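PDB 4CZX: PAN2-PAN3 deadenylation complex catalytic subunit pan2 from Neurospora crassa, which probably acts as the catalytic subunit of a deadenylase that shortens mRNA poly(A) tails, and is represented here by its N-terminal WD40 beta-propeller domain. Local coordinates for residues R76-V81 against V85-S90; V93-R98 against P102-R107. One frame throughout, in Å; residues are numbered along the deposited sequence. Where two conformers were deposited one is given.

Contact 1 of 2, residues R76-V81 against V85-S90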
ATOM      1  N   ARG A  76       2.986 -27.996   5.057  1.00 22.82           N
ATOM      2  CA  ARG A  76       3.511 -29.270   5.560  1.00 23.19           C
ATOM      3  C   ARG A  76       3.056 -30.486   4.769  1.00 24.14           C
ATOM      4  O   ARG A  76       3.824 -31.449   4.610  1.00 21.63           O
ATOM      5  CB  ARG A  76       3.123 -29.447   7.029  1.00 29.51           C
ATOM      6  CG  ARG A  76       3.548 -28.286   7.922  1.00 35.67           C
ATOM      7  CD  ARG A  76       4.594 -28.735   8.864  1.00 29.29           C
ATOM      8  NE  ARG A  76       5.146 -27.665   9.676  1.00 23.20           N
ATOM      9  CZ  ARG A  76       6.454 -27.499   9.854  1.00 21.64           C
ATOM     10  NH1 ARG A  76       7.301 -28.325   9.256  1.00 26.89           N
ATOM     11  NH2 ARG A  76       6.906 -26.501  10.603  1.00 24.13           N
ATOM     12  N   GLN A  77       1.811 -30.458   4.301  1.00 22.25           N
ATOM     13  CA  GLN A  77       1.215 -31.626   3.630  1.00 20.56           C
ATOM     14  C   GLN A  77      -0.071 -31.242   2.887  1.00 23.03           C
ATOM     15  O   GLN A  77      -0.765 -30.293   3.284  1.00 21.62           O
ATOM     16  CB  GLN A  77       0.911 -32.736   4.645  1.00 22.54           C
ATOM     17  CG  GLN A  77       0.550 -34.118   4.038  1.00 25.02           C
ATOM     18  CD  GLN A  77      -0.061 -35.066   5.068  1.00 21.72           C
ATOM     19  OE1 GLN A  77       0.198 -34.945   6.264  1.00 22.73           O
ATOM     20  NE2 GLN A  77      -0.922 -35.974   4.612  1.00 25.33           N
ATOM     21  N   PHE A  78      -0.352 -31.980   1.813  1.00 21.01           N
ATOM     22  CA  PHE A  78      -1.620 -31.919   1.080  1.00 22.06           C
ATOM     23  C   PHE A  78      -2.450 -33.178   1.338  1.00 27.81           C
ATOM     24  O   PHE A  78      -1.895 -34.262   1.579  1.00 26.06           O
ATOM     25  CB  PHE A  78      -1.392 -31.826  -0.431  1.00 21.71           C
ATOM     26  CG  PHE A  78      -0.570 -30.655  -0.878  1.00 22.12           C
ATOM     27  CD1 PHE A  78      -1.145 -29.400  -1.042  1.00 22.12           C
ATOM     28  CD2 PHE A  78       0.767 -30.828  -1.218  1.00 27.04           C
ATOM     29  CE1 PHE A  78      -0.378 -28.319  -1.490  1.00 25.52           C
ATOM     30  CE2 PHE A  78       1.537 -29.755  -1.663  1.00 28.47           C
ATOM     31  CZ  PHE A  78       0.960 -28.497  -1.801  1.00 22.97           C
ATOM     32  N   LEU A  79      -3.773 -33.041   1.286  1.00 22.56           N
ATOM     33  CA  LEU A  79      -4.666 -34.193   1.103  1.00 22.41           C
ATOM     34  C   LEU A  79      -5.739 -33.806   0.096  1.00 24.49           C
ATOM     35  O   LEU A  79      -6.045 -32.619  -0.058  1.00 24.07           O
ATOM     36  CB  LEU A  79      -5.322 -34.644   2.409  1.00 27.03           C
ATOM     37  CG  LEU A  79      -4.522 -35.464   3.428  1.00 33.25           C
ATOM     38  CD1 LEU A  79      -5.417 -35.763   4.617  1.00 27.57           C
ATOM     39  CD2 LEU A  79      -3.979 -36.753   2.817  1.00 29.14           C
ATOM     40  N   PHE A  80      -6.306 -34.805  -0.575  1.00 22.81           N
ATOM     41  CA  PHE A  80      -7.227 -34.564  -1.675  1.00 26.80           C
ATOM     42  C   PHE A  80      -8.557 -35.277  -1.516  1.00 29.54           C
ATOM     43  O   PHE A  80      -8.596 -36.483  -1.219  1.00 27.29           O
ATOM     44  CB  PHE A  80      -6.577 -34.993  -2.993  1.00 26.31           C
ATOM     45  CG  PHE A  80      -5.249 -34.363  -3.222  1.00 24.64           C
ATOM     46  CD1 PHE A  80      -5.164 -33.063  -3.700  1.00 26.13           C
ATOM     47  CD2 PHE A  80      -4.076 -35.047  -2.911  1.00 26.00           C
ATOM     48  CE1 PHE A  80      -3.929 -32.450  -3.881  1.00 24.41           C
ATOM     49  CE2 PHE A  80      -2.842 -34.449  -3.099  1.00 26.72           C
ATOM     50  CZ  PHE A  80      -2.766 -33.150  -3.587  1.00 27.10           C
ATOM     51  N   VAL A  81      -9.642 -34.527  -1.727  1.00 25.26           N
ATOM     52  CA  VAL A  81     -10.996 -35.081  -1.766  1.00 31.10           C
ATOM     53  C   VAL A  81     -11.742 -34.516  -2.971  1.00 30.57           C
ATOM     54  O   VAL A  81     -11.224 -33.654  -3.680  1.00 26.06           O
ATOM     55  CB  VAL A  81     -11.782 -34.782  -0.474  1.00 32.22           C
ATOM     56  CG1 VAL A  81     -11.000 -35.293   0.753  1.00 27.98           C
ATOM     57  CG2 VAL A  81     -12.050 -33.302  -0.342  1.00 31.79           C
ATOM     58  N   VAL A  85      -8.914 -29.382  -2.063  1.00 23.98           N
ATOM     59  CA  VAL A  85      -7.635 -29.778  -1.503  1.00 21.36           C
ATOM     60  C   VAL A  85      -7.551 -29.338  -0.055  1.00 26.02           C
ATOM     61  O   VAL A  85      -7.940 -28.216   0.281  1.00 24.33           O
ATOM     62  CB  VAL A  85      -6.470 -29.161  -2.287  1.00 24.51           C
ATOM     63  CG1 VAL A  85      -5.095 -29.650  -1.712  1.00 23.25           C
ATOM     64  CG2 VAL A  85      -6.620 -29.476  -3.772  1.00 24.81           C
ATOM     65  N   ILE A  86      -7.029 -30.215   0.799  1.00 22.37           N
ATOM     66  CA  ILE A  86      -6.773 -29.861   2.188  1.00 23.02           C
ATOM     67  C   ILE A  86      -5.280 -29.584   2.379  1.00 23.85           C
ATOM     68  O   ILE A  86      -4.421 -30.338   1.906  1.00 22.76           O
ATOM     69  CB  ILE A  86      -7.248 -30.960   3.152  1.00 25.83           C
ATOM     70  CG1 ILE A  86      -8.665 -31.417   2.770  1.00 28.99           C
ATOM     71  CG2 ILE A  86      -7.218 -30.472   4.603  1.00 21.98           C
ATOM     72  CD1 ILE A  86      -9.185 -32.535   3.631  1.00 27.66           C
ATOM     73  N   PHE A  87      -4.998 -28.467   3.034  1.00 21.61           N
ATOM     74  CA  PHE A  87      -3.632 -27.966   3.225  1.00 24.96           C
ATOM     75  C   PHE A  87      -3.318 -27.882   4.712  1.00 23.47           C
ATOM     76  O   PHE A  87      -4.105 -27.319   5.479  1.00 23.69           O
ATOM     77  CB  PHE A  87      -3.468 -26.574   2.600  1.00 22.41           C
ATOM     78  CG  PHE A  87      -3.931 -26.470   1.165  1.00 25.10           C
ATOM     79  CD1 PHE A  87      -5.246 -26.103   0.859  1.00 23.56           C
ATOM     80  CD2 PHE A  87      -3.034 -26.670   0.129  1.00 21.75           C
ATOM     81  CE1 PHE A  87      -5.674 -25.976  -0.481  1.00 25.39           C
ATOM     82  CE2 PHE A  87      -3.428 -26.543  -1.194  1.00 20.95           C
ATOM     83  CZ  PHE A  87      -4.758 -26.197  -1.512  1.00 24.21           C
ATOM     84  N   LEU A  88      -2.166 -28.405   5.125  1.00 20.95           N
ATOM     85  CA  LEU A  88      -1.792 -28.359   6.534  0.70 22.91           C
ATOM     86  C   LEU A  88      -0.583 -27.452   6.765  1.00 22.64           C
ATOM     87  O   LEU A  88       0.433 -27.563   6.083  1.00 22.92           O
ATOM     88  CB  LEU A  88      -1.476 -29.767   7.082  0.70 23.54           C
ATOM     89  CG  LEU A  88      -1.256 -29.808   8.605  0.70 19.22           C
ATOM     90  CD1 LEU A  88      -1.814 -31.091   9.197  0.70 30.86           C
ATOM     91  CD2 LEU A  88       0.228 -29.679   9.007  0.70 28.13           C
ATOM     92  N   GLY A  89      -0.713 -26.550   7.734  1.00 22.01           N
ATOM     93  CA  GLY A  89       0.409 -25.762   8.219  1.00 24.64           C
ATOM     94  C   GLY A  89       0.544 -26.028   9.706  1.00 28.57           C
ATOM     95  O   GLY A  89      -0.310 -26.699  10.293  1.00 24.47           O
ATOM     96  N   SER A  90       1.601 -25.506  10.326  1.00 28.20           N
ATOM     97  CA  SER A  90       1.827 -25.745  11.745  1.00 26.57           C
ATOM     98  C   SER A  90       0.709 -25.240  12.645  1.00 29.66           C
ATOM     99  O   SER A  90       0.494 -25.790  13.725  1.00 25.74           O
ATOM    100  CB  SER A  90       3.152 -25.105  12.184  1.00 25.53           C
ATOM    101  OG  SER A  90       4.219 -25.962  11.838  1.00 29.33           O
TER

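Contact 2 of 2, residues V93-R98 against P102-R107. With PO4 (phosphate ion), chain D.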
ATOM      1  N   VAL A  93      -5.398 -25.602   9.490  1.00 24.26           N
ATOM      2  CA  VAL A  93      -5.749 -26.489   8.396  1.00 26.01           C
ATOM      3  C   VAL A  93      -6.667 -25.682   7.486  1.00 27.11           C
ATOM      4  O   VAL A  93      -7.559 -24.987   7.966  1.00 28.96           O
ATOM      5  CB  VAL A  93      -6.451 -27.768   8.886  1.00 24.14           C
ATOM      6  CG1 VAL A  93      -6.727 -28.718   7.724  1.00 20.92           C
ATOM      7  CG2 VAL A  93      -5.612 -28.463   9.962  1.00 28.36           C
ATOM      8  N   TYR A  94      -6.427 -25.766   6.187  1.00 24.91           N
ATOM      9  CA  TYR A  94      -7.149 -24.955   5.210  1.00 28.20           C
ATOM     10  C   TYR A  94      -7.701 -25.852   4.122  1.00 24.81           C
ATOM     11  O   TYR A  94      -7.040 -26.801   3.708  1.00 25.09           O
ATOM     12  CB  TYR A  94      -6.214 -23.903   4.604  1.00 26.77           C
ATOM     13  CG  TYR A  94      -6.874 -22.962   3.616  1.00 25.61           C
ATOM     14  CD1 TYR A  94      -7.866 -22.080   4.029  1.00 26.63           C
ATOM     15  CD2 TYR A  94      -6.476 -22.932   2.287  1.00 22.47           C
ATOM     16  CE1 TYR A  94      -8.476 -21.199   3.132  1.00 32.97           C
ATOM     17  CE2 TYR A  94      -7.076 -22.043   1.376  1.00 29.41           C
ATOM     18  CZ  TYR A  94      -8.075 -21.190   1.808  1.00 33.19           C
ATOM     19  OH  TYR A  94      -8.670 -20.323   0.911  1.00 32.84           O
ATOM     20  N   MET A  95      -8.907 -25.548   3.645  1.00 23.85           N
ATOM     21  CA  MET A  95      -9.455 -26.280   2.519  1.00 23.94           C
ATOM     22  C   MET A  95      -9.976 -25.323   1.457  1.00 26.56           C
ATOM     23  O   MET A  95     -10.673 -24.363   1.770  1.00 29.33           O
ATOM     24  CB  MET A  95     -10.579 -27.211   2.959  1.00 21.00           C
ATOM     25  CG  MET A  95     -11.084 -28.063   1.803  1.00 24.59           C
ATOM     26  SD  MET A  95     -12.321 -29.273   2.292  1.00 30.62           S
ATOM     27  CE  MET A  95     -12.659 -29.999   0.695  1.00 33.68           C
ATOM     28  N   ALA A  96      -9.619 -25.581   0.207  1.00 26.59           N
ATOM     29  CA  ALA A  96     -10.049 -24.726  -0.891  1.00 28.73           C
ATOM     30  C   ALA A  96     -10.329 -25.599  -2.096  1.00 29.19           C
ATOM     31  O   ALA A  96      -9.782 -26.693  -2.211  1.00 23.93           O
ATOM     32  CB  ALA A  96      -8.981 -23.681  -1.220  1.00 23.34           C
ATOM     33  N   ALA A  97     -11.178 -25.115  -2.989  1.00 25.61           N
ATOM     34  CA  ALA A  97     -11.384 -25.776  -4.265  1.00 25.33           C
ATOM     35  C   ALA A  97     -10.088 -25.650  -5.040  1.00 27.22           C
ATOM     36  O   ALA A  97      -9.253 -24.801  -4.715  1.00 26.34           O
ATOM     37  CB  ALA A  97     -12.560 -25.146  -5.021  1.00 26.22           C
ATOM     38  N   ARG A  98      -9.917 -26.469  -6.070  1.00 25.29           N
ATOM     39  CA  ARG A  98      -8.691 -26.448  -6.858  1.00 28.13           C
ATOM     40  C   ARG A  98      -8.541 -25.137  -7.638  1.00 27.70           C
ATOM     41  O   ARG A  98      -7.433 -24.763  -8.038  1.00 31.84           O
ATOM     42  CB  ARG A  98      -8.659 -27.664  -7.790  1.00 32.36           C
ATOM     43  CG  ARG A  98      -8.490 -28.969  -7.015  1.00 27.03           C
ATOM     44  CD  ARG A  98      -8.868 -30.217  -7.822  1.00 30.05           C
ATOM     45  NE  ARG A  98      -8.537 -31.420  -7.047  1.00 27.49           N
ATOM     46  CZ  ARG A  98      -9.356 -31.986  -6.166  1.00 31.36           C
ATOM     47  NH1 ARG A  98     -10.576 -31.486  -5.962  1.00 27.36           N
ATOM     48  NH2 ARG A  98      -8.971 -33.066  -5.499  1.00 30.34           N
ATOM     49  N   PRO A 102     -12.002 -20.386  -1.535  1.00 33.29           N
ATOM     50  CA  PRO A 102     -11.947 -20.897  -0.163  1.00 30.63           C
ATOM     51  C   PRO A 102     -13.157 -21.742   0.208  1.00 34.69           C
ATOM     52  O   PRO A 102     -14.288 -21.415  -0.177  1.00 31.87           O
ATOM     53  CB  PRO A 102     -11.894 -19.617   0.684  1.00 31.31           C
ATOM     54  CG  PRO A 102     -11.229 -18.622  -0.220  1.00 33.07           C
ATOM     55  CD  PRO A 102     -11.831 -18.923  -1.577  1.00 30.17           C
ATOM     56  N   ILE A 103     -12.917 -22.828   0.943  1.00 29.72           N
ATOM     57  CA  ILE A 103     -13.996 -23.690   1.403  1.00 31.41           C
ATOM     58  C   ILE A 103     -14.157 -23.594   2.921  1.00 34.19           C
ATOM     59  O   ILE A 103     -15.261 -23.318   3.403  1.00 33.23           O
ATOM     60  CB  ILE A 103     -13.768 -25.153   0.973  1.00 29.69           C
ATOM     61  CG1 ILE A 103     -13.956 -25.279  -0.543  1.00 29.85           C
ATOM     62  CG2 ILE A 103     -14.719 -26.088   1.710  1.00 31.24           C
ATOM     63  CD1 ILE A 103     -13.654 -26.655  -1.098  1.00 30.66           C
ATOM     64  N   TRP A 104     -13.083 -23.848   3.674  1.00 31.52           N
ATOM     65  CA  TRP A 104     -13.073 -23.510   5.100  1.00 33.48           C
ATOM     66  C   TRP A 104     -11.678 -23.282   5.677  1.00 30.04           C
ATOM     67  O   TRP A 104     -10.655 -23.543   5.039  1.00 28.31           O
ATOM     68  CB  TRP A 104     -13.807 -24.570   5.945  1.00 33.21           C
ATOM     69  CG  TRP A 104     -13.458 -26.055   5.744  1.00 31.15           C
ATOM     70  CD1 TRP A 104     -14.253 -26.998   5.152  1.00 30.43           C
ATOM     71  CD2 TRP A 104     -12.275 -26.754   6.186  1.00 32.10           C
ATOM     72  NE1 TRP A 104     -13.639 -28.229   5.180  1.00 31.68           N
ATOM     73  CE2 TRP A 104     -12.424 -28.109   5.804  1.00 31.28           C
ATOM     74  CE3 TRP A 104     -11.104 -26.367   6.857  1.00 27.67           C
ATOM     75  CZ2 TRP A 104     -11.451 -29.076   6.067  1.00 31.04           C
ATOM     76  CZ3 TRP A 104     -10.134 -27.333   7.117  1.00 28.86           C
ATOM     77  CH2 TRP A 104     -10.315 -28.673   6.720  1.00 25.02           C
ATOM     78  N   SER A 105     -11.654 -22.767   6.898  1.00 26.44           N
ATOM     79  CA  SER A 105     -10.407 -22.400   7.556  1.00 27.25           C
ATOM     80  C   SER A 105     -10.516 -22.744   9.031  1.00 29.37           C
ATOM     81  O   SER A 105     -11.450 -22.321   9.705  1.00 30.71           O
ATOM     82  CB  SER A 105     -10.114 -20.904   7.358  1.00 36.08           C
ATOM     83  OG  SER A 105      -8.883 -20.536   7.967  1.00 44.28           O
ATOM     84  N   ILE A 106      -9.578 -23.543   9.530  1.00 28.95           N
ATOM     85  CA  ILE A 106      -9.602 -23.920  10.926  1.00 31.07           C
ATOM     86  C   ILE A 106      -8.277 -23.517  11.572  1.00 26.73           C
ATOM     87  O   ILE A 106      -7.206 -23.962  11.163  1.00 30.59           O
ATOM     88  CB  ILE A 106      -9.854 -25.439  11.104  1.00 29.17           C
ATOM     89  CG1 ILE A 106     -11.202 -25.829  10.480  1.00 30.56           C
ATOM     90  CG2 ILE A 106      -9.820 -25.812  12.576  1.00 32.12           C
ATOM     91  CD1 ILE A 106     -11.515 -27.325  10.544  1.00 27.65           C
ATOM     92  N   ARG A 107      -8.361 -22.643  12.566  1.00 28.18           N
ATOM     93  CA  ARG A 107      -7.175 -22.176  13.273  1.00 32.57           C
ATOM     94  C   ARG A 107      -7.450 -22.343  14.758  1.00 35.78           C
ATOM     95  O   ARG A 107      -7.829 -21.395  15.450  1.00 32.11           O
ATOM     96  CB  ARG A 107      -6.849 -20.722  12.916  1.00 33.55           C
ATOM     97  CG  ARG A 107      -5.431 -20.295  13.320  1.00 33.64           C
ATOM     98  CD  ARG A 107      -5.107 -18.842  12.961  1.00 38.42           C
ATOM     99  NE  ARG A 107      -3.726 -18.543  13.342  1.00 35.15           N
ATOM    100  CZ  ARG A 107      -2.666 -18.783  12.570  1.00 30.63           C
ATOM    101  NH1 ARG A 107      -2.821 -19.290  11.352  1.00 28.41           N
ATOM    102  NH2 ARG A 107      -1.445 -18.516  13.014  1.00 27.66           N
TER
HETATM  103  P   PO4 D 401      -2.468 -16.541  16.348  0.50 51.25           P
HETATM  104  O1  PO4 D 401      -2.039 -17.136  17.669  0.50 53.98           O
HETATM  105  O2  PO4 D 401      -1.308 -16.613  15.383  0.50 50.07           O
HETATM  106  O3  PO4 D 401      -3.648 -17.311  15.806  0.50 48.55           O
HETATM  107  O4  PO4 D 401      -2.879 -15.098  16.548  0.50 48.72           O

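Contact 1 of 2, residues R76-V81 against V85-S90
Arg-76 reaches past Gly-89 to Ser-90 and bridges the two segments at the open end of this antiparallel hairpin, the inner pair of strands in a blade of the WD40 propeller. Its backbone N donates to Leu-88 O at 2.8 Å. The side chain then leaves with CB and CG beside Leu-88 CD2 in the conformer given, CG lying 4.0 Å from Gly-89 CA; a bend at chi2 (-113°) carries CD toward Ser-90. There NE and NH2 grip the single atom Ser-90 OG side-on, NE at 2.9 Å, with the oxygen near the guanidinium plane and also hydrogen-bonded to Asp-113 OD1. Both guanidinium bonds are noticeably bent, as expected when two nitrogens share one acceptor. An alanine here would keep the backbone bond, but Ser-90 OG would probably be left to its bond with Asp-113. Farther along, Leu-79 and Ile-86 exchange a reciprocal pair of backbone hydrogen bonds. On the face bearing the aromatic residues, Phe-78 and Phe-87 meet rim to rim, planes at 73°, with Phe-78 CD1 3.5 Å from Phe-87 CD2. Val-85 CG1 lies over a face of the Phe-87 ring, toward its rim, and also touches Phe-80 CE1 at 3.7 Å. Phe-78 and Phe-80 pack on Trp-43 and strand 32-35 of the preceding sheet, whereas Leu-79 and Leu-88 rest on strand 114-119 of the following one.

Contact 2 of 2, residues V93-R98 against P102-R107
Two successive residues, Ile-103 and Trp-104, face the single residue Met-95, forming a classic beta bulge in the outer hairpin of a WD40 propeller blade. Met-95 O accepts from both backbone nitrogens, Ile-103 N at 2.8 Å and Trp-104 N at 3.1 Å, which approach from the same face of the carbonyl plane. The register shifts by one residue there, so that Ala-96 pairs with Pro-102; beyond Trp-104 the pairing is regular, and Val-93 and Ile-106 bond reciprocally.

The indole of Trp-104 is turned back over its neighbour strand by a chi1 of 49°, which sets CG between the backbone N and the carbonyl carbon. Met-95 CB sits over the centre of one indole face in a CH-pi contact, 3.6 Å from the centroid of the six-membered ring. The extended methionine chain continues across the indole, SD lying obliquely to the five-membered ring and nearest NE1 in a Met-aromatic contact, and ends with CE against Ile-103 CD1 (3.9 Å). Val-93 CG1 meets the edge of the indole at CH2 (3.7 Å), while NE1 donates to Val-141 O and ties the blade to its neighbour. On the other face of the sheet, Tyr-94 OH lies beside Pro-102 CB and CG, and an aromatic side chain of another protein chain meets the tyrosine ring edge-to-face. Past the strand, Arg-107, also salt-bridged to Asp-72, takes a phosphate ion that Arg-91 also binds, probably from the crystallisation liquor, with two nitrogens: NE donates to phosphate O3 at 2.8 Å and NH2 to phosphate O2 at 3.0 Å.

In the fold
Contacts 1 and 2 follow one another along the chain and together make up one four-stranded antiparallel blade of the propeller, within the predicted second WD repeat. Their centres lie about 9 Å apart, contact 1 about 10 Å and contact 2 about 20 Å from the centre of the chain, so the strands run in sequence order from the inside of the ring to its rim. The middle strands 85-88 and 93-96 join the two hairpins: Phe-87 N lies 2.7 Å from Tyr-94 O, a probable hydrogen bond, and Val-81 packs on Met-95. The inner hairpin packs between the blades on either side; the outer one touches the following blade and also another protein chain.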